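Local atomic coordinates of anti-sigma-D factor RsdA (Mycobacterium tuberculosis, PDB entry 3VEP), a protein that probably acts as an anti-sigma factor, its cytoplasmic N-terminal part holding the sigma factor SigD inactive until regulated intramembrane proteolysis releases it. Residues 19-22 / 23-27; 49-52 / 53-57; 33-37 / 38-42. One frame throughout, in Å; residues are numbered along the deposited sequence.

Contact 1. Residues 19-22 / 23-27; sequences RTDL and LLDAL
Leu-24 sits one turn after Thr-20, its N donating to Thr-20 O at 2.8 Å with an N-H...O angle of 170°. The same carbonyl oxygen is covered by aliphatic carbon, for Leu-24 CG lies 3.5 Å from it. This is the tight part of the contact. Leu-23 N to Arg-19 O, Asp-25 N to Asp-21 O and Ala-26 N to Leu-22 O continue the series, and the small Ala-26 leaves room for the loop residues Glu-31 and Val-33 to come close. Leu-23 has CG anti to its backbone N (chi1 -171°), which carries its methyls away from the preceding turn and onto Phe-35.

The acidic flank is engaged by the partner protein chain. Asp-21 and Asp-25 share a water that donates to Asp-21 OD1 at 2.9 Å and to Asp-25 OD1 at 3.1 Å. Their OD2 atoms stand 4.3 Å apart, a like-charge pairing probably eased by basic side chains of the partner, which form salt bridges with both OD1 atoms; Asp-21 OD1 and Thr-20 OG1 also meet polar side chains there. The loose side is that of Arg-19 and Leu-22, which lie on the surface and join the next turn through their carbonyls.

Such i to i+4 bonding, with apolar and acidic residues on different flanks, is characteristic of an amphipathic alpha-helix, here docked on another protein as expected for a sigma-factor-binding helix.

Contact 2. Residues 49-52 / 53-57; sequences QWRD and DLRWP
Trp-50 and Leu-54 meet one turn apart near the C-terminal end of alpha-helix 38-55, where i to i+4 packing gives way to helix termination. The apolar contact is made by one methyl: Leu-54 CD1 rides over a face of the indole, 3.2 Å above its plane and offset toward the rim, closest to Trp-50 NE1 at 3.4 Å. The broad ring and the branched leucine suit each other, and Trp-50 also packs on an apolar side chain of the partner protein chain.

Backbone bonding starts regularly, with Asp-53 N to Gln-49 O at 2.9 Å (174°) and Leu-54 N to Trp-50 O. The pattern then shifts: Arg-55 N bonds to Asp-52 O (i to i+3) and weakly to Arg-51 O, and Trp-56 N reaches Asp-52 O only weakly as Trp-56 leaves helical geometry.

The long Arg-51 spans to helix 13-28, giving NH1 to Leu-27 O, while Asp-52 OD2 pairs with Arg-30. Arg-55 binds the partner chain's backbone through NE and Ala-28 O through NH2, and its guanidinium lies over Arg-51 CG, 3.5 Å from the plane. In a side-on salt bridge, Arg-51 NE and NH2 both bond to Asp-52 OD1 from the same face of the carboxylate, at 3.0 and 3.2 Å.

Contact 3. Residues 33-37 / 38-42; sequences VDFAD and PRDDA
A chi1 of -79° lays the Asp-41 carboxylate back beside its own backbone N, facing the incoming loop, where Asp-41 OD1 takes the N-H of Phe-35 at 2.9 Å. Asp-37 is turned the other way, CG anti to the backbone N at chi1 -173°, and its OD1 thereby comes over the first turn of the helix to accept from Arg-39 N at 3.1 Å. That donor stands above the carboxylate plane. Pro-38, between Asp-37 and Arg-39, suits a first turn, where helical bonding needs no N-H.

The Asp-41 bond is received on the syn side of OD1, 30° out of the carboxylate plane. Its other oxygen, Asp-41 OD2, lies only 2.8 Å from Phe-35 O, two acceptors whose spacing would suit a shared proton. Asp-41 N in turn donates to Asp-37 O, beginning the regular helical pattern.

Carbon also meets carbon: Phe-35 CB and CG each lie 3.4 Å from Asp-40 CB, and Val-33 CG1 sits over the rim of one face of the Phe-35 ring. Asp-40 sends OD1 to a salt bridge with a basic side chain of the partner protein chain.

Acidic residues gathered at the positive end of the helix dipole, led by an aspartate N-cap followed by proline, are the mark of an alpha-helix N-terminus, here that of helix 38-55.

Overall arrangement
The ordered part of the chain is two helices, 13-28 and 38-55, joined by a loop, and the three contacts mark successive places along it. Contact 1 lies on the first helix, contact 3 turns the loop into the second, and contact 2 ends that helix. Contacts 1 and 3 have centres about 13 Å apart and touch through Leu-23 CD2 on Phe-35 CZ at 3.6 Å. Contacts 1 and 2, about 18 Å between centres, are bridged by Arg-51 NH1 and Leu-27 O at 2.8 Å, a probable hydrogen bond. Contacts 2 and 3 share a helix without touching, their nearest atoms about 8 Å apart. All three reach the partner protein chain, consistent with a sigma-factor-binding region spread over both helices.

Contact 1. Residues 19-22 / 23-27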
ATOM      1  N   ARG A  19     -11.804  -2.958   5.215  1.00 46.60           N
ATOM      2  CA  ARG A  19     -11.830  -2.411   3.871  1.00 49.68           C
ATOM      3  C   ARG A  19     -10.436  -2.172   3.285  1.00 52.61           C
ATOM      4  O   ARG A  19     -10.195  -2.398   2.097  1.00 43.97           O
ATOM      5  CB  ARG A  19     -12.651  -1.140   3.791  1.00 50.82           C
ATOM      6  CG  ARG A  19     -12.205  -0.333   2.608  1.00 71.53           C
ATOM      7  CD  ARG A  19     -13.177   0.715   2.161  1.00 86.74           C
ATOM      8  NE  ARG A  19     -14.548   0.364   2.480  1.00 99.07           N
ATOM      9  CZ  ARG A  19     -15.414   1.231   2.992  1.00109.17           C
ATOM     10  NH1 ARG A  19     -15.023   2.477   3.242  1.00108.70           N
ATOM     11  NH2 ARG A  19     -16.662   0.861   3.262  1.00118.49           N
ATOM     12  N   THR A  20      -9.515  -1.700   4.112  1.00 51.94           N
ATOM     13  CA  THR A  20      -8.137  -1.559   3.669  1.00 56.39           C
ATOM     14  C   THR A  20      -7.579  -2.969   3.331  1.00 50.20           C
ATOM     15  O   THR A  20      -6.922  -3.177   2.295  1.00 41.32           O
ATOM     16  CB  THR A  20      -7.262  -0.817   4.743  1.00 44.89           C
ATOM     17  OG1 THR A  20      -8.079   0.086   5.476  1.00 57.01           O
ATOM     18  CG2 THR A  20      -6.203   0.004   4.107  1.00 58.53           C
ATOM     19  N   ASP A  21      -7.853  -3.936   4.205  1.00 39.96           N
ATOM     20  CA  ASP A  21      -7.355  -5.291   4.007  1.00 42.83           C
ATOM     21  C   ASP A  21      -7.820  -5.815   2.663  1.00 42.75           C
ATOM     22  O   ASP A  21      -7.041  -6.395   1.901  1.00 43.60           O
ATOM     23  CB  ASP A  21      -7.872  -6.211   5.100  1.00 38.76           C
ATOM     24  CG  ASP A  21      -7.031  -7.438   5.271  1.00 37.30           C
ATOM     25  OD1 ASP A  21      -5.805  -7.384   5.066  1.00 38.86           O
ATOM     26  OD2 ASP A  21      -7.600  -8.475   5.632  1.00 47.77           O
ATOM     27  N   LEU A  22      -9.093  -5.602   2.360  1.00 44.94           N
ATOM     28  CA  LEU A  22      -9.620  -5.989   1.070  1.00 39.14           C
ATOM     29  C   LEU A  22      -8.955  -5.234  -0.085  1.00 47.99           C
ATOM     30  O   LEU A  22      -8.591  -5.848  -1.091  1.00 44.35           O
ATOM     31  CB  LEU A  22     -11.123  -5.807   1.056  1.00 49.77           C
ATOM     32  CG  LEU A  22     -11.791  -7.158   1.336  1.00 65.19           C
ATOM     33  CD1 LEU A  22     -11.263  -7.840   2.608  1.00 68.12           C
ATOM     34  CD2 LEU A  22     -13.299  -7.078   1.316  1.00 72.15           C
ATOM     35  N   LEU A  23      -8.756  -3.921   0.054  1.00 40.44           N
ATOM     36  CA  LEU A  23      -8.090  -3.171  -1.009  1.00 40.01           C
ATOM     37  C   LEU A  23      -6.682  -3.722  -1.292  1.00 40.96           C
ATOM     38  O   LEU A  23      -6.340  -4.010  -2.442  1.00 34.89           O
ATOM     39  CB  LEU A  23      -8.005  -1.687  -0.679  1.00 42.66           C
ATOM     40  CG  LEU A  23      -7.529  -0.767  -1.814  1.00 56.96           C
ATOM     41  CD1 LEU A  23      -6.367   0.129  -1.441  1.00 39.97           C
ATOM     42  CD2 LEU A  23      -7.328  -1.448  -3.198  1.00 53.83           C
ATOM     43  N   LEU A  24      -5.870  -3.852  -0.241  1.00 37.99           N
ATOM     44  CA  LEU A  24      -4.548  -4.466  -0.378  1.00 39.51           C
ATOM     45  C   LEU A  24      -4.605  -5.900  -0.980  1.00 42.21           C
ATOM     46  O   LEU A  24      -3.729  -6.267  -1.769  1.00 31.65           O
ATOM     47  CB  LEU A  24      -3.783  -4.441   0.944  1.00 27.83           C
ATOM     48  CG  LEU A  24      -3.474  -3.025   1.474  1.00 40.52           C
ATOM     49  CD1 LEU A  24      -2.720  -3.071   2.774  1.00 35.95           C
ATOM     50  CD2 LEU A  24      -2.672  -2.173   0.486  1.00 28.47           C
ATOM     51  N   ASP A  25      -5.628  -6.687  -0.633  1.00 31.39           N
ATOM     52  CA  ASP A  25      -5.736  -8.036  -1.183  1.00 37.69           C
ATOM     53  C   ASP A  25      -5.979  -7.959  -2.690  1.00 40.19           C
ATOM     54  O   ASP A  25      -5.472  -8.794  -3.441  1.00 37.22           O
ATOM     55  CB  ASP A  25      -6.882  -8.848  -0.549  1.00 40.64           C
ATOM     56  CG  ASP A  25      -6.544  -9.408   0.850  1.00 43.94           C
ATOM     57  OD1 ASP A  25      -5.364  -9.386   1.258  1.00 36.96           O
ATOM     58  OD2 ASP A  25      -7.488  -9.874   1.548  1.00 45.83           O
ATOM     59  N   ALA A  26      -6.759  -6.969  -3.131  1.00 38.41           N
ATOM     60  CA  ALA A  26      -7.031  -6.777  -4.553  1.00 34.87           C
ATOM     61  C   ALA A  26      -5.791  -6.268  -5.272  1.00 39.15           C
ATOM     62  O   ALA A  26      -5.452  -6.735  -6.360  1.00 36.53           O
ATOM     63  CB  ALA A  26      -8.179  -5.832  -4.753  1.00 37.78           C
ATOM     64  N   LEU A  27      -5.112  -5.307  -4.659  1.00 38.30           N
ATOM     65  CA  LEU A  27      -3.850  -4.830  -5.205  1.00 38.87           C
ATOM     66  C   LEU A  27      -2.908  -5.998  -5.420  1.00 36.28           C
ATOM     67  O   LEU A  27      -2.245  -6.079  -6.431  1.00 38.05           O
ATOM     68  CB  LEU A  27      -3.212  -3.805  -4.279  1.00 28.81           C
ATOM     69  CG  LEU A  27      -3.906  -2.440  -4.466  1.00 44.99           C
ATOM     70  CD1 LEU A  27      -3.539  -1.388  -3.402  1.00 42.71           C
ATOM     71  CD2 LEU A  27      -3.764  -1.878  -5.877  1.00 34.54           C
TER
HETATM   72  O   HOH W   1      -5.248 -10.119   4.244  1.00 25.31           O

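Contact 2. Residues 49-52 / 53-57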
ATOM      1  N   GLN A  49       1.289   0.221 -10.366  1.00 45.91           N
ATOM      2  CA  GLN A  49       2.440   0.376 -11.250  1.00 46.69           C
ATOM      3  C   GLN A  49       3.713   0.033 -10.489  1.00 43.70           C
ATOM      4  O   GLN A  49       4.634  -0.594 -11.010  1.00 41.89           O
ATOM      5  CB  GLN A  49       2.515   1.779 -11.858  1.00 40.66           C
ATOM      6  CG  GLN A  49       3.588   1.911 -12.932  1.00 53.51           C
ATOM      7  CD  GLN A  49       3.539   0.767 -13.970  1.00 65.96           C
ATOM      8  OE1 GLN A  49       4.422  -0.114 -14.013  1.00 44.43           O
ATOM      9  NE2 GLN A  49       2.494   0.776 -14.803  1.00 53.99           N
ATOM     10  N   TRP A  50       3.717   0.421  -9.227  1.00 38.66           N
ATOM     11  CA  TRP A  50       4.865   0.276  -8.351  1.00 39.74           C
ATOM     12  C   TRP A  50       5.072  -1.184  -7.985  1.00 39.32           C
ATOM     13  O   TRP A  50       6.187  -1.683  -7.997  1.00 40.26           O
ATOM     14  CB  TRP A  50       4.619   1.149  -7.126  1.00 43.96           C
ATOM     15  CG  TRP A  50       5.486   0.912  -5.952  1.00 43.10           C
ATOM     16  CD1 TRP A  50       6.778   1.336  -5.777  1.00 42.73           C
ATOM     17  CD2 TRP A  50       5.107   0.256  -4.736  1.00 40.95           C
ATOM     18  NE1 TRP A  50       7.225   0.966  -4.526  1.00 39.57           N
ATOM     19  CE2 TRP A  50       6.225   0.294  -3.872  1.00 40.78           C
ATOM     20  CE3 TRP A  50       3.937  -0.378  -4.301  1.00 37.15           C
ATOM     21  CZ2 TRP A  50       6.207  -0.276  -2.598  1.00 38.27           C
ATOM     22  CZ3 TRP A  50       3.918  -0.941  -3.031  1.00 36.59           C
ATOM     23  CH2 TRP A  50       5.044  -0.884  -2.194  1.00 35.35           C
ATOM     24  N   ARG A  51       3.969  -1.849  -7.667  1.00 34.85           N
ATOM     25  CA  ARG A  51       3.887  -3.287  -7.487  1.00 31.60           C
ATOM     26  C   ARG A  51       4.510  -3.977  -8.696  1.00 40.12           C
ATOM     27  O   ARG A  51       5.390  -4.826  -8.555  1.00 38.97           O
ATOM     28  CB  ARG A  51       2.401  -3.697  -7.367  1.00 33.65           C
ATOM     29  CG  ARG A  51       2.101  -5.209  -7.246  1.00 29.57           C
ATOM     30  CD  ARG A  51       0.681  -5.568  -7.728  1.00 35.48           C
ATOM     31  NE  ARG A  51       0.385  -5.024  -9.050  1.00 28.79           N
ATOM     32  CZ  ARG A  51      -0.766  -4.474  -9.418  1.00 34.91           C
ATOM     33  NH1 ARG A  51      -1.789  -4.367  -8.578  1.00 33.62           N
ATOM     34  NH2 ARG A  51      -0.889  -3.998 -10.646  1.00 39.50           N
ATOM     35  N   ASP A  52       4.052  -3.609  -9.886  1.00 33.77           N
ATOM     36  CA  ASP A  52       4.573  -4.205 -11.111  1.00 34.18           C
ATOM     37  C   ASP A  52       6.096  -4.032 -11.262  1.00 47.57           C
ATOM     38  O   ASP A  52       6.833  -5.036 -11.355  1.00 49.32           O
ATOM     39  CB  ASP A  52       3.773  -3.751 -12.346  1.00 28.90           C
ATOM     40  CG  ASP A  52       2.356  -4.377 -12.400  1.00 41.84           C
ATOM     41  OD1 ASP A  52       1.992  -5.187 -11.519  1.00 39.56           O
ATOM     42  OD2 ASP A  52       1.590  -4.095 -13.335  1.00 43.36           O
ATOM     43  N   ASP A  53       6.568  -2.780 -11.242  1.00 44.60           N
ATOM     44  CA  ASP A  53       7.994  -2.482 -11.430  1.00 42.14           C
ATOM     45  C   ASP A  53       8.858  -3.281 -10.475  1.00 44.07           C
ATOM     46  O   ASP A  53       9.884  -3.819 -10.858  1.00 52.65           O
ATOM     47  CB  ASP A  53       8.298  -0.995 -11.211  1.00 46.47           C
ATOM     48  CG  ASP A  53       7.529  -0.082 -12.159  1.00 65.06           C
ATOM     49  OD1 ASP A  53       6.974  -0.585 -13.171  1.00 61.85           O
ATOM     50  OD2 ASP A  53       7.496   1.149 -11.883  1.00 64.17           O
ATOM     51  N   LEU A  54       8.438  -3.337  -9.223  1.00 38.54           N
ATOM     52  CA  LEU A  54       9.210  -3.961  -8.172  1.00 40.09           C
ATOM     53  C   LEU A  54       9.174  -5.480  -8.238  1.00 47.60           C
ATOM     54  O   LEU A  54      10.034  -6.150  -7.661  1.00 45.13           O
ATOM     55  CB  LEU A  54       8.701  -3.519  -6.800  1.00 42.74           C
ATOM     56  CG  LEU A  54       9.094  -2.155  -6.227  1.00 48.53           C
ATOM     57  CD1 LEU A  54       8.720  -2.117  -4.734  1.00 38.54           C
ATOM     58  CD2 LEU A  54      10.575  -1.902  -6.401  1.00 36.00           C
ATOM     59  N   ARG A  55       8.159  -6.025  -8.901  1.00 44.19           N
ATOM     60  CA  ARG A  55       8.076  -7.464  -9.075  1.00 47.75           C
ATOM     61  C   ARG A  55       8.944  -7.802 -10.272  1.00 56.32           C
ATOM     62  O   ARG A  55       9.511  -8.892 -10.395  1.00 54.57           O
ATOM     63  CB  ARG A  55       6.622  -7.891  -9.330  1.00 40.75           C
ATOM     64  CG  ARG A  55       5.854  -8.331  -8.083  1.00 38.68           C
ATOM     65  CD  ARG A  55       4.379  -8.465  -8.419  1.00 38.49           C
ATOM     66  NE  ARG A  55       3.511  -8.501  -7.241  1.00 35.74           N
ATOM     67  CZ  ARG A  55       2.240  -8.920  -7.255  1.00 33.75           C
ATOM     68  NH1 ARG A  55       1.678  -9.348  -8.378  1.00 33.53           N
ATOM     69  NH2 ARG A  55       1.529  -8.919  -6.146  1.00 30.80           N
ATOM     70  N   TRP A  56       9.048  -6.814 -11.147  1.00 58.06           N
ATOM     71  CA  TRP A  56       9.602  -6.985 -12.470  1.00 58.38           C
ATOM     72  C   TRP A  56      11.115  -7.062 -12.434  1.00 62.89           C
ATOM     73  O   TRP A  56      11.796  -6.043 -12.373  1.00 73.61           O
ATOM     74  CB  TRP A  56       9.168  -5.817 -13.337  1.00 53.23           C
ATOM     75  CG  TRP A  56       9.226  -6.108 -14.774  1.00 59.51           C
ATOM     76  CD1 TRP A  56      10.311  -6.549 -15.477  1.00 69.22           C
ATOM     77  CD2 TRP A  56       8.154  -5.988 -15.717  1.00 50.02           C
ATOM     78  NE1 TRP A  56       9.981  -6.705 -16.800  1.00 64.27           N
ATOM     79  CE2 TRP A  56       8.666  -6.364 -16.976  1.00 61.34           C
ATOM     80  CE3 TRP A  56       6.818  -5.598 -15.620  1.00 53.67           C
ATOM     81  CZ2 TRP A  56       7.878  -6.367 -18.132  1.00 53.46           C
ATOM     82  CZ3 TRP A  56       6.035  -5.599 -16.768  1.00 53.71           C
ATOM     83  CH2 TRP A  56       6.565  -5.981 -18.006  1.00 55.96           C
ATOM     84  N   PRO A  57      11.647  -8.288 -12.522  1.00 83.79           N
ATOM     85  CA  PRO A  57      13.067  -8.671 -12.335  1.00 96.65           C
ATOM     86  C   PRO A  57      14.061  -7.941 -13.273  1.00 89.55           C
ATOM     87  O   PRO A  57      14.528  -6.852 -12.969  1.00 89.59           O
ATOM     88  CB  PRO A  57      13.093 -10.181 -12.665  1.00 88.13           C
ATOM     89  CG  PRO A  57      11.700 -10.567 -12.975  1.00 90.98           C
ATOM     90  CD  PRO A  57      10.803  -9.395 -13.005  1.00 76.20           C
TER

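Contact 3. Residues 33-37 / 38-42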
ATOM      1  N   VAL A  33      -9.674  -2.313  -9.450  1.00 55.35           N
ATOM      2  CA  VAL A  33     -10.870  -1.846  -8.760  1.00 53.60           C
ATOM      3  C   VAL A  33     -11.233  -0.411  -9.163  1.00 60.49           C
ATOM      4  O   VAL A  33     -10.358   0.445  -9.404  1.00 61.10           O
ATOM      5  CB  VAL A  33     -10.720  -1.947  -7.236  1.00 54.29           C
ATOM      6  CG1 VAL A  33     -11.971  -1.400  -6.516  1.00 53.61           C
ATOM      7  CG2 VAL A  33     -10.446  -3.379  -6.847  1.00 49.48           C
ATOM      8  N   ASP A  34     -12.531  -0.146  -9.226  1.00 65.12           N
ATOM      9  CA  ASP A  34     -13.020   1.192  -9.560  1.00 67.04           C
ATOM     10  C   ASP A  34     -13.515   1.970  -8.338  1.00 54.55           C
ATOM     11  O   ASP A  34     -14.525   1.625  -7.738  1.00 50.75           O
ATOM     12  CB  ASP A  34     -14.127   1.101 -10.606  1.00 74.30           C
ATOM     13  CG  ASP A  34     -13.977   2.143 -11.691  1.00 85.85           C
ATOM     14  OD1 ASP A  34     -12.820   2.409 -12.103  1.00 80.17           O
ATOM     15  OD2 ASP A  34     -15.014   2.696 -12.121  1.00 92.53           O
ATOM     16  N   PHE A  35     -12.799   3.026  -7.969  1.00 58.69           N
ATOM     17  CA  PHE A  35     -13.159   3.785  -6.781  1.00 54.89           C
ATOM     18  C   PHE A  35     -14.018   4.963  -7.165  1.00 54.34           C
ATOM     19  O   PHE A  35     -13.881   5.516  -8.261  1.00 54.54           O
ATOM     20  CB  PHE A  35     -11.925   4.265  -6.013  1.00 50.98           C
ATOM     21  CG  PHE A  35     -11.151   3.163  -5.382  1.00 52.89           C
ATOM     22  CD1 PHE A  35     -11.576   2.591  -4.203  1.00 57.24           C
ATOM     23  CD2 PHE A  35     -10.000   2.678  -5.980  1.00 54.86           C
ATOM     24  CE1 PHE A  35     -10.874   1.555  -3.626  1.00 56.09           C
ATOM     25  CE2 PHE A  35      -9.293   1.650  -5.405  1.00 50.82           C
ATOM     26  CZ  PHE A  35      -9.735   1.087  -4.222  1.00 53.28           C
ATOM     27  N   ALA A  36     -14.910   5.331  -6.249  1.00 46.43           N
ATOM     28  CA  ALA A  36     -15.706   6.556  -6.386  1.00 61.40           C
ATOM     29  C   ALA A  36     -14.825   7.812  -6.382  1.00 50.76           C
ATOM     30  O   ALA A  36     -14.832   8.583  -7.342  1.00 46.86           O
ATOM     31  CB  ALA A  36     -16.760   6.634  -5.293  1.00 56.27           C
ATOM     32  N   ASP A  37     -14.046   7.978  -5.314  1.00 45.92           N
ATOM     33  CA  ASP A  37     -13.117   9.099  -5.181  1.00 55.95           C
ATOM     34  C   ASP A  37     -11.902   8.903  -6.076  1.00 48.72           C
ATOM     35  O   ASP A  37     -11.169   7.942  -5.906  1.00 53.32           O
ATOM     36  CB  ASP A  37     -12.683   9.237  -3.714  1.00 55.94           C
ATOM     37  CG  ASP A  37     -11.852  10.480  -3.444  1.00 47.59           C
ATOM     38  OD1 ASP A  37     -11.403  11.146  -4.391  1.00 49.88           O
ATOM     39  OD2 ASP A  37     -11.620  10.777  -2.255  1.00 56.09           O
ATOM     40  N   PRO A  38     -11.690   9.833  -7.019  1.00 46.17           N
ATOM     41  CA  PRO A  38     -10.653   9.770  -8.062  1.00 53.48           C
ATOM     42  C   PRO A  38      -9.269   9.698  -7.453  1.00 51.38           C
ATOM     43  O   PRO A  38      -8.338   9.227  -8.103  1.00 54.59           O
ATOM     44  CB  PRO A  38     -10.799  11.111  -8.805  1.00 57.81           C
ATOM     45  CG  PRO A  38     -12.168  11.605  -8.477  1.00 54.68           C
ATOM     46  CD  PRO A  38     -12.513  11.051  -7.120  1.00 53.00           C
ATOM     47  N   ARG A  39      -9.139  10.183  -6.224  1.00 47.19           N
ATOM     48  CA  ARG A  39      -7.857  10.185  -5.541  1.00 43.37           C
ATOM     49  C   ARG A  39      -7.505   8.777  -5.122  1.00 48.63           C
ATOM     50  O   ARG A  39      -6.361   8.371  -5.255  1.00 50.22           O
ATOM     51  CB  ARG A  39      -7.912  11.091  -4.315  1.00 51.35           C
ATOM     52  CG  ARG A  39      -8.242  12.533  -4.628  1.00 54.00           C
ATOM     53  CD  ARG A  39      -8.120  13.421  -3.415  1.00 43.43           C
ATOM     54  NE  ARG A  39      -8.241  14.837  -3.769  1.00 66.64           N
ATOM     55  CZ  ARG A  39      -8.257  15.845  -2.899  1.00 55.88           C
ATOM     56  NH1 ARG A  39      -8.158  15.594  -1.607  1.00 52.78           N
ATOM     57  NH2 ARG A  39      -8.359  17.103  -3.330  1.00 55.37           N
ATOM     58  N   ASP A  40      -8.487   8.051  -4.593  1.00 45.20           N
ATOM     59  CA  ASP A  40      -8.379   6.601  -4.443  1.00 44.13           C
ATOM     60  C   ASP A  40      -7.896   5.974  -5.756  1.00 49.36           C
ATOM     61  O   ASP A  40      -6.847   5.338  -5.776  1.00 44.91           O
ATOM     62  CB  ASP A  40      -9.721   5.987  -4.041  1.00 51.82           C
ATOM     63  CG  ASP A  40     -10.202   6.470  -2.676  1.00 61.59           C
ATOM     64  OD1 ASP A  40      -9.350   6.881  -1.863  1.00 55.43           O
ATOM     65  OD2 ASP A  40     -11.424   6.430  -2.408  1.00 62.72           O
ATOM     66  N   ASP A  41      -8.644   6.181  -6.846  1.00 45.06           N
ATOM     67  CA  ASP A  41      -8.251   5.659  -8.155  1.00 48.83           C
ATOM     68  C   ASP A  41      -6.793   5.961  -8.400  1.00 47.19           C
ATOM     69  O   ASP A  41      -6.064   5.104  -8.872  1.00 50.17           O
ATOM     70  CB  ASP A  41      -9.108   6.218  -9.320  1.00 43.49           C
ATOM     71  CG  ASP A  41     -10.465   5.532  -9.439  1.00 55.03           C
ATOM     72  OD1 ASP A  41     -10.509   4.296  -9.325  1.00 62.07           O
ATOM     73  OD2 ASP A  41     -11.493   6.221  -9.627  1.00 63.49           O
ATOM     74  N   ALA A  42      -6.359   7.174  -8.060  1.00 43.82           N
ATOM     75  CA  ALA A  42      -5.010   7.607  -8.436  1.00 47.84           C
ATOM     76  C   ALA A  42      -3.982   6.833  -7.635  1.00 48.18           C
ATOM     77  O   ALA A  42      -2.974   6.351  -8.177  1.00 47.07           O
ATOM     78  CB  ALA A  42      -4.825   9.116  -8.223  1.00 30.25           C
TER